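Local coordinates for protein nucleoporin NUP82 (Chaetomium thermophilum, PDB 5CWW) that probably serves as a structural component of the nuclear pore complex that may also dock transport factors, the chain here being its N-terminal beta-propeller region, at residues B[59-67]-B[106-117]; B[16-24]-B[578-586]. All blocks are in the same frame, centred on the assembly; numbering follows the deposited sequence.

Contact 1 of 2, residues B[59-67]-B[106-117]; sequences ACGKQIRWG and YRIIKTPVADDI
The hydroxyl of Thr111 takes part in two bonds: OG1 donates to Lys62 O at 2.5 Å, coming from above the carbonyl plane, and accepts a weak bond from the backbone N of Val113. With OG1 turned between its own backbone N and carbonyl carbon (chi1 76°), CG2 is directed onto CG1 and CD1 of Ile64. The carbonyl before Lys62 is held as well, because Ile117 N points almost straight at Gly61 O (2.9 Å, 174° at the hydrogen). Both central residues of the type II' turn Cys60–Gln63 are thus tied to the loop 111-117; Gly61 adopts the positive phi that suits glycine there.

Beyond the turn, strands 63-67 and 106-110 run antiparallel as the third and fourth strands of the first four-stranded propeller blade. Ile64 with Ile109 and Trp66 with Arg107 are the hydrogen-bonded pairs between these two strands, each closed by two backbone bonds. On the face bearing these residues, Ile109 CG1 lies 3.9 Å from Trp66 CB, while the indole stacks on Phe57 and its NE1 bonds to Glu55. Farther along, Ile117 crosses Ile64 at about a right angle, Ile117 CD1 to Ile64 CG1 3.7 Å, and puts CG2 3.6 Å from Ala59 CB; Leu120 of the next blade packs on Ala59 and Ile64.

The other face carries Arg65 and Ile108 side by side. Ile108 CD1 touches Arg65 CG at 3.6 Å and reaches the guanidinium edge near its plane, while Cys60 CB covers one face of that group.

Contact 2 of 2, residues B[16-24]-B[578-586]; sequences APGHKLFAP and LSATQTDPI
Pro585 lies over one face of the Phe22 ring, its CB 3.4 Å from the ring centroid and only 2° off the normal, a nearly centred CH-pi contact. Ala580 CB approaches obliquely, 3.7 Å from Phe22 CD2, and Leu578 CD1 comes to Phe22 CZ at 4.2 Å. The same proline meets a second ring at its edge: Pro585 CD is 3.7 Å from His19 ND1, and Asp584 OD1 lies in the imidazole plane, 3.7 Å from His19 CE1. A chi1 of -175°, with CG opposite the backbone N, brings the imidazole edge up to Asp584 and Pro585; ND1 is hydrogen-bonded to Leu12 O.

No hydrogen bond joins the two segments; the contact is mainly apolar packing around the Phe22 ring. Replacing Phe22 by an alanine would probably leave a gap beside Ala580 and beneath the CB of Pro585, taking from the proline its aromatic partner. The turn 581-584 is internally braced: Thr581 OG1 accepts from Thr583 N and, at 2.8 Å, from Asp584 N, forming an ST turn and an ST motif.

Phe22, just past the 3-10 segment 17-21, and His19 within it pack against the hairpin of strands 576-580 and 585-589, while Leu21 packs on Leu72 of helix 69-77 and Leu578 reaches Ile56 of strand 55-60.

From the N terminus, the chain first lays down 16-24, whose partner 578-586 follows only after some 550 residues; contact 2 therefore closes a loop around nearly the whole propeller and joins the N-terminal arm to the last, three-stranded sheet. Contact 1 lies wholly within that loop. It closes a much shorter one of 38 residues, which holds helix 69-77, and completes the first blade before the chain passes on to strand 119-122 of the second. The two contacts, centres about 14 Å apart, meet directly: Leu21 CD2 lies 3.5 Å from Tyr106 CD1, so the arm bridges the first and last blades.

Contact 1 of 2, residues B[59-67]-B[106-117]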
loop_
_atom_site.group_PDB
_atom_site.type_symbol
_atom_site.label_atom_id
_atom_site.label_comp_id
_atom_site.label_asym_id
_atom_site.label_seq_id
_atom_site.Cartn_x
_atom_site.Cartn_y
_atom_site.Cartn_z
ATOM N N ALA B 59 8.889 -19.459 -5.786
ATOM C CA ALA B 59 8.953 -19.788 -4.371
ATOM C C ALA B 59 8.152 -21.051 -4.084
ATOM O O ALA B 59 6.973 -21.141 -4.422
ATOM C CB ALA B 59 8.435 -18.630 -3.530
ATOM N N CYS B 60 8.811 -22.030 -3.471
ATOM C CA CYS B 60 8.159 -23.258 -3.039
ATOM C C CYS B 60 8.601 -23.585 -1.619
ATOM O O CYS B 60 9.616 -24.246 -1.412
ATOM C CB CYS B 60 8.487 -24.406 -3.994
ATOM S SG CYS B 60 7.919 -24.101 -5.686
ATOM N N GLY B 61 7.838 -23.108 -0.642
ATOM C CA GLY B 61 8.194 -23.292 0.752
ATOM C C GLY B 61 9.296 -22.332 1.152
ATOM O O GLY B 61 9.130 -21.116 1.054
ATOM N N LYS B 62 10.427 -22.876 1.593
ATOM C CA LYS B 62 11.545 -22.060 2.059
ATOM C C LYS B 62 12.663 -21.956 1.022
ATOM O O LYS B 62 13.776 -21.547 1.354
ATOM C CB LYS B 62 12.109 -22.632 3.363
ATOM C CG LYS B 62 11.125 -22.643 4.520
ATOM C CD LYS B 62 11.773 -23.188 5.783
ATOM C CE LYS B 62 10.830 -23.122 6.974
ATOM N NZ LYS B 62 9.594 -23.923 6.759
ATOM N N GLN B 63 12.371 -22.321 -0.224
ATOM C CA GLN B 63 13.364 -22.252 -1.294
ATOM C C GLN B 63 12.795 -21.590 -2.546
ATOM O O GLN B 63 11.583 -21.587 -2.764
ATOM C CB GLN B 63 13.883 -23.651 -1.641
ATOM C CG GLN B 63 12.829 -24.586 -2.213
ATOM C CD GLN B 63 13.369 -25.975 -2.492
ATOM O OE1 GLN B 63 14.434 -26.352 -2.002
ATOM N NE2 GLN B 63 12.641 -26.742 -3.295
ATOM N N ILE B 64 13.687 -21.029 -3.357
ATOM C CA ILE B 64 13.313 -20.409 -4.622
ATOM C C ILE B 64 13.908 -21.199 -5.783
ATOM O O ILE B 64 15.124 -21.377 -5.866
ATOM C CB ILE B 64 13.792 -18.944 -4.705
ATOM C CG1 ILE B 64 13.283 -18.142 -3.505
ATOM C CG2 ILE B 64 13.323 -18.304 -6.014
ATOM C CD1 ILE B 64 13.878 -16.750 -3.394
ATOM N N ARG B 65 13.046 -21.675 -6.674
ATOM C CA ARG B 65 13.489 -22.450 -7.827
ATOM C C ARG B 65 13.702 -21.537 -9.029
ATOM O O ARG B 65 12.777 -20.876 -9.500
ATOM C CB ARG B 65 12.488 -23.559 -8.145
ATOM C CG ARG B 65 12.309 -24.518 -6.981
ATOM C CD ARG B 65 11.335 -25.633 -7.282
ATOM N NE ARG B 65 11.253 -26.569 -6.164
ATOM C CZ ARG B 65 10.190 -27.313 -5.876
ATOM N NH1 ARG B 65 9.102 -27.252 -6.630
ATOM N NH2 ARG B 65 10.220 -28.133 -4.836
ATOM N N TRP B 66 14.944 -21.507 -9.499
ATOM C CA TRP B 66 15.380 -20.593 -10.546
ATOM C C TRP B 66 15.517 -21.316 -11.883
ATOM O O TRP B 66 16.100 -22.397 -11.949
ATOM C CB TRP B 66 16.713 -19.965 -10.138
ATOM C CG TRP B 66 17.276 -18.982 -11.107
ATOM C CD1 TRP B 66 16.583 -18.160 -11.945
ATOM C CD2 TRP B 66 18.664 -18.715 -11.333
ATOM N NE1 TRP B 66 17.456 -17.393 -12.681
ATOM C CE2 TRP B 66 18.739 -17.717 -12.325
ATOM C CE3 TRP B 66 19.850 -19.224 -10.794
ATOM C CZ2 TRP B 66 19.953 -17.219 -12.789
ATOM C CZ3 TRP B 66 21.054 -18.729 -11.256
ATOM C CH2 TRP B 66 21.098 -17.736 -12.244
ATOM N N GLY B 67 14.985 -20.721 -12.947
ATOM C CA GLY B 67 15.076 -21.328 -14.262
ATOM C C GLY B 67 14.828 -20.382 -15.424
ATOM O O GLY B 67 14.078 -19.413 -15.305
ATOM N N TYR B 106 18.218 -24.760 -15.018
ATOM C CA TYR B 106 17.510 -24.988 -13.764
ATOM C C TYR B 106 18.473 -25.009 -12.584
ATOM O O TYR B 106 19.493 -25.693 -12.615
ATOM C CB TYR B 106 16.725 -26.300 -13.815
ATOM C CG TYR B 106 16.064 -26.655 -12.501
ATOM C CD1 TYR B 106 14.989 -25.916 -12.022
ATOM C CD2 TYR B 106 16.517 -27.724 -11.738
ATOM C CE1 TYR B 106 14.383 -26.234 -10.819
ATOM C CE2 TYR B 106 15.915 -28.049 -10.534
ATOM C CZ TYR B 106 14.849 -27.301 -10.080
ATOM O OH TYR B 106 14.247 -27.618 -8.885
ATOM N N ARG B 107 18.139 -24.250 -11.545
ATOM C CA ARG B 107 18.953 -24.184 -10.337
ATOM C C ARG B 107 18.069 -23.994 -9.113
ATOM O O ARG B 107 16.996 -23.395 -9.202
ATOM C CB ARG B 107 19.968 -23.043 -10.431
ATOM C CG ARG B 107 21.292 -23.420 -11.079
ATOM C CD ARG B 107 22.123 -24.320 -10.176
ATOM N NE ARG B 107 23.555 -24.125 -10.384
ATOM C CZ ARG B 107 24.502 -24.597 -9.579
ATOM N NH1 ARG B 107 24.177 -25.298 -8.501
ATOM N NH2 ARG B 107 25.778 -24.365 -9.852
ATOM N N ILE B 108 18.524 -24.507 -7.973
ATOM C CA ILE B 108 17.804 -24.345 -6.716
ATOM C C ILE B 108 18.449 -23.220 -5.913
ATOM O O ILE B 108 19.675 -23.103 -5.873
ATOM C CB ILE B 108 17.790 -25.660 -5.885
ATOM C CG1 ILE B 108 16.455 -25.821 -5.158
ATOM C CG2 ILE B 108 18.964 -25.736 -4.905
ATOM C CD1 ILE B 108 15.336 -26.277 -6.061
ATOM N N ILE B 109 17.617 -22.390 -5.289
ATOM C CA ILE B 109 18.093 -21.330 -4.407
ATOM C C ILE B 109 17.566 -21.559 -2.997
ATOM O O ILE B 109 16.425 -21.211 -2.688
ATOM C CB ILE B 109 17.649 -19.924 -4.873
ATOM C CG1 ILE B 109 17.835 -19.749 -6.383
ATOM C CG2 ILE B 109 18.402 -18.847 -4.094
ATOM C CD1 ILE B 109 19.263 -19.809 -6.838
ATOM N N LYS B 110 18.394 -22.148 -2.142
ATOM C CA LYS B 110 18.037 -22.284 -0.739
ATOM C C LYS B 110 18.105 -20.916 -0.078
ATOM O O LYS B 110 18.990 -20.114 -0.382
ATOM C CB LYS B 110 18.959 -23.277 -0.029
ATOM C CG LYS B 110 18.477 -24.723 -0.076
ATOM C CD LYS B 110 17.211 -24.920 0.754
ATOM C CE LYS B 110 16.766 -26.373 0.766
ATOM N NZ LYS B 110 15.492 -26.558 1.518
ATOM N N THR B 111 17.161 -20.654 0.820
ATOM C CA THR B 111 17.053 -19.357 1.477
ATOM C C THR B 111 17.130 -19.523 2.990
ATOM O O THR B 111 16.946 -20.626 3.505
ATOM C CB THR B 111 15.732 -18.650 1.115
ATOM O OG1 THR B 111 14.654 -19.254 1.837
ATOM C CG2 THR B 111 15.452 -18.743 -0.379
ATOM N N PRO B 112 17.411 -18.425 3.710
ATOM C CA PRO B 112 17.481 -18.472 5.173
ATOM C C PRO B 112 16.148 -18.183 5.866
ATOM O O PRO B 112 16.139 -17.996 7.083
ATOM C CB PRO B 112 18.501 -17.379 5.491
ATOM C CG PRO B 112 18.266 -16.361 4.428
ATOM C CD PRO B 112 17.883 -17.130 3.185
ATOM N N VAL B 113 15.046 -18.149 5.120
ATOM C CA VAL B 113 13.750 -17.846 5.721
ATOM C C VAL B 113 13.347 -18.930 6.721
ATOM O O VAL B 113 13.798 -20.071 6.624
ATOM C CB VAL B 113 12.641 -17.698 4.654
ATOM C CG1 VAL B 113 12.968 -16.540 3.709
ATOM C CG2 VAL B 113 12.424 -19.012 3.895
ATOM N N ALA B 114 12.499 -18.561 7.677
ATOM C CA ALA B 114 12.047 -19.480 8.717
ATOM C C ALA B 114 10.584 -19.873 8.523
ATOM O O ALA B 114 10.028 -20.626 9.322
ATOM C CB ALA B 114 12.246 -18.857 10.089
ATOM N N ASP B 115 9.969 -19.364 7.460
ATOM C CA ASP B 115 8.582 -19.692 7.148
ATOM C C ASP B 115 8.364 -19.643 5.641
ATOM O O ASP B 115 9.196 -19.114 4.908
ATOM C CB ASP B 115 7.630 -18.726 7.859
ATOM C CG ASP B 115 6.251 -19.321 8.089
ATOM O OD1 ASP B 115 5.884 -20.282 7.380
ATOM O OD2 ASP B 115 5.532 -18.822 8.979
ATOM N N ASP B 116 7.243 -20.198 5.187
ATOM C CA ASP B 116 6.930 -20.254 3.763
ATOM C C ASP B 116 6.959 -18.869 3.128
ATOM O O ASP B 116 6.399 -17.915 3.670
ATOM C CB ASP B 116 5.558 -20.894 3.541
ATOM C CG ASP B 116 5.520 -22.351 3.951
ATOM O OD1 ASP B 116 6.538 -23.052 3.768
ATOM O OD2 ASP B 116 4.469 -22.797 4.456
ATOM N N ILE B 117 7.620 -18.765 1.981
ATOM C CA ILE B 117 7.671 -17.510 1.245
ATOM C C ILE B 117 6.277 -17.138 0.750
ATOM O O ILE B 117 5.530 -17.990 0.269
ATOM C CB ILE B 117 8.646 -17.599 0.055
ATOM C CG1 ILE B 117 10.066 -17.869 0.563
ATOM C CG2 ILE B 117 8.617 -16.312 -0.769
ATOM C CD1 ILE B 117 11.065 -18.198 -0.525
#

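Contact 2 of 2, residues B[16-24]-B[578-586]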
loop_
_atom_site.group_PDB
_atom_site.type_symbol
_atom_site.label_atom_id
_atom_site.label_comp_id
_atom_site.label_asym_id
_atom_site.label_seq_id
_atom_site.Cartn_x
_atom_site.Cartn_y
_atom_site.Cartn_z
ATOM N N ALA B 16 9.280 -33.419 -18.140
ATOM C CA ALA B 16 10.167 -32.374 -18.639
ATOM C C ALA B 16 10.911 -31.716 -17.481
ATOM O O ALA B 16 10.391 -31.649 -16.367
ATOM C CB ALA B 16 9.385 -31.334 -19.427
ATOM N N PRO B 17 12.133 -31.223 -17.739
ATOM C CA PRO B 17 12.931 -30.598 -16.677
ATOM C C PRO B 17 12.304 -29.306 -16.164
ATOM O O PRO B 17 12.509 -28.942 -15.006
ATOM C CB PRO B 17 14.273 -30.325 -17.361
ATOM C CG PRO B 17 13.940 -30.197 -18.802
ATOM C CD PRO B 17 12.811 -31.156 -19.046
ATOM N N GLY B 18 11.551 -28.624 -17.020
ATOM C CA GLY B 18 10.918 -27.374 -16.642
ATOM C C GLY B 18 9.887 -27.551 -15.542
ATOM O O GLY B 18 9.609 -26.619 -14.788
ATOM N N HIS B 19 9.322 -28.750 -15.445
ATOM C CA HIS B 19 8.284 -29.028 -14.458
ATOM C C HIS B 19 8.848 -29.038 -13.040
ATOM O O HIS B 19 8.105 -28.897 -12.069
ATOM C CB HIS B 19 7.602 -30.365 -14.756
ATOM C CG HIS B 19 6.443 -30.662 -13.857
ATOM N ND1 HIS B 19 5.269 -29.942 -13.891
ATOM C CD2 HIS B 19 6.280 -31.600 -12.893
ATOM C CE1 HIS B 19 4.432 -30.422 -12.989
ATOM N NE2 HIS B 19 5.020 -31.429 -12.369
ATOM N N LYS B 20 10.162 -29.201 -12.925
ATOM C CA LYS B 20 10.815 -29.237 -11.621
ATOM C C LYS B 20 10.653 -27.913 -10.882
ATOM O O LYS B 20 10.715 -27.867 -9.654
ATOM C CB LYS B 20 12.302 -29.565 -11.779
ATOM C CG LYS B 20 12.580 -30.966 -12.303
ATOM C CD LYS B 20 14.075 -31.248 -12.363
ATOM C CE LYS B 20 14.363 -32.653 -12.875
ATOM N NZ LYS B 20 13.821 -33.709 -11.974
ATOM N N LEU B 21 10.445 -26.839 -11.637
ATOM C CA LEU B 21 10.256 -25.514 -11.059
ATOM C C LEU B 21 8.990 -25.423 -10.210
ATOM O O LEU B 21 8.886 -24.562 -9.336
ATOM C CB LEU B 21 10.202 -24.456 -12.165
ATOM C CG LEU B 21 11.511 -24.175 -12.904
ATOM C CD1 LEU B 21 11.244 -23.384 -14.171
ATOM C CD2 LEU B 21 12.479 -23.424 -12.005
ATOM N N PHE B 22 8.037 -26.316 -10.468
ATOM C CA PHE B 22 6.711 -26.223 -9.866
ATOM C C PHE B 22 6.369 -27.416 -8.976
ATOM O O PHE B 22 5.661 -27.269 -7.982
ATOM C CB PHE B 22 5.659 -26.090 -10.969
ATOM C CG PHE B 22 5.958 -24.998 -11.956
ATOM C CD1 PHE B 22 6.716 -25.258 -13.085
ATOM C CD2 PHE B 22 5.491 -23.709 -11.749
ATOM C CE1 PHE B 22 6.998 -24.257 -13.996
ATOM C CE2 PHE B 22 5.769 -22.702 -12.655
ATOM C CZ PHE B 22 6.524 -22.977 -13.780
ATOM N N ALA B 23 6.871 -28.594 -9.334
ATOM C CA ALA B 23 6.554 -29.813 -8.593
ATOM C C ALA B 23 7.208 -29.805 -7.212
ATOM O O ALA B 23 8.306 -29.281 -7.057
ATOM C CB ALA B 23 6.997 -31.035 -9.376
ATOM N N PRO B 24 6.550 -30.409 -6.208
ATOM C CA PRO B 24 7.139 -30.439 -4.867
ATOM C C PRO B 24 8.062 -31.635 -4.656
ATOM O O PRO B 24 9.116 -31.470 -4.042
ATOM C CB PRO B 24 5.915 -30.530 -3.955
ATOM C CG PRO B 24 4.830 -31.164 -4.807
ATOM C CD PRO B 24 5.279 -31.152 -6.249
ATOM N N LEU B 578 1.873 -16.547 -16.840
ATOM C CA LEU B 578 2.425 -17.627 -16.038
ATOM C C LEU B 578 1.820 -17.595 -14.637
ATOM O O LEU B 578 1.834 -16.561 -13.968
ATOM C CB LEU B 578 3.948 -17.522 -15.971
ATOM C CG LEU B 578 4.663 -18.647 -15.222
ATOM C CD1 LEU B 578 4.459 -19.985 -15.925
ATOM C CD2 LEU B 578 6.143 -18.329 -15.086
ATOM N N SER B 579 1.270 -18.726 -14.213
ATOM C CA SER B 579 0.815 -18.896 -12.838
ATOM C C SER B 579 1.172 -20.306 -12.394
ATOM O O SER B 579 1.917 -21.002 -13.082
ATOM C CB SER B 579 -0.690 -18.646 -12.717
ATOM O OG SER B 579 -1.114 -18.704 -11.364
ATOM N N ALA B 580 0.643 -20.735 -11.254
ATOM C CA ALA B 580 0.946 -22.069 -10.754
ATOM C C ALA B 580 0.041 -22.471 -9.604
ATOM O O ALA B 580 -0.377 -21.634 -8.803
ATOM C CB ALA B 580 2.406 -22.150 -10.313
ATOM N N THR B 581 -0.260 -23.762 -9.535
ATOM C CA THR B 581 -0.919 -24.339 -8.376
ATOM C C THR B 581 0.162 -24.729 -7.375
ATOM O O THR B 581 1.328 -24.370 -7.548
ATOM C CB THR B 581 -1.765 -25.570 -8.745
ATOM O OG1 THR B 581 -0.917 -26.599 -9.270
ATOM C CG2 THR B 581 -2.820 -25.206 -9.780
ATOM N N GLN B 582 -0.218 -25.460 -6.334
ATOM C CA GLN B 582 0.745 -25.925 -5.344
ATOM C C GLN B 582 1.743 -26.901 -5.961
ATOM O O GLN B 582 2.841 -27.088 -5.436
ATOM C CB GLN B 582 0.029 -26.595 -4.168
ATOM C CG GLN B 582 -0.930 -25.689 -3.411
ATOM C CD GLN B 582 -0.214 -24.669 -2.548
ATOM O OE1 GLN B 582 0.430 -23.750 -3.057
ATOM N NE2 GLN B 582 -0.322 -24.826 -1.235
ATOM N N THR B 583 1.360 -27.507 -7.083
ATOM C CA THR B 583 2.139 -28.587 -7.685
ATOM C C THR B 583 2.442 -28.375 -9.168
ATOM O O THR B 583 3.533 -28.706 -9.632
ATOM C CB THR B 583 1.408 -29.933 -7.537
ATOM O OG1 THR B 583 0.195 -29.908 -8.300
ATOM C CG2 THR B 583 1.080 -30.207 -6.076
ATOM N N ASP B 584 1.482 -27.823 -9.905
ATOM C CA ASP B 584 1.583 -27.744 -11.361
ATOM C C ASP B 584 1.618 -26.307 -11.875
ATOM O O ASP B 584 1.153 -25.391 -11.198
ATOM C CB ASP B 584 0.409 -28.483 -12.000
ATOM C CG ASP B 584 0.239 -29.883 -11.450
ATOM O OD1 ASP B 584 1.262 -30.525 -11.137
ATOM O OD2 ASP B 584 -0.918 -30.336 -11.323
ATOM N N PRO B 585 2.170 -26.107 -13.084
ATOM C CA PRO B 585 2.240 -24.772 -13.682
ATOM C C PRO B 585 1.003 -24.415 -14.490
ATOM O O PRO B 585 0.198 -25.287 -14.819
ATOM C CB PRO B 585 3.458 -24.870 -14.596
ATOM C CG PRO B 585 3.452 -26.284 -15.046
ATOM C CD PRO B 585 2.887 -27.102 -13.905
ATOM N N ILE B 586 0.867 -23.131 -14.798
ATOM C CA ILE B 586 -0.188 -22.641 -15.673
ATOM C C ILE B 586 0.433 -21.631 -16.627
ATOM O O ILE B 586 0.799 -20.528 -16.223
ATOM C CB ILE B 586 -1.340 -21.989 -14.880
ATOM C CG1 ILE B 586 -1.968 -23.008 -13.925
ATOM C CG2 ILE B 586 -2.399 -21.432 -15.830
ATOM C CD1 ILE B 586 -2.980 -22.413 -12.964
#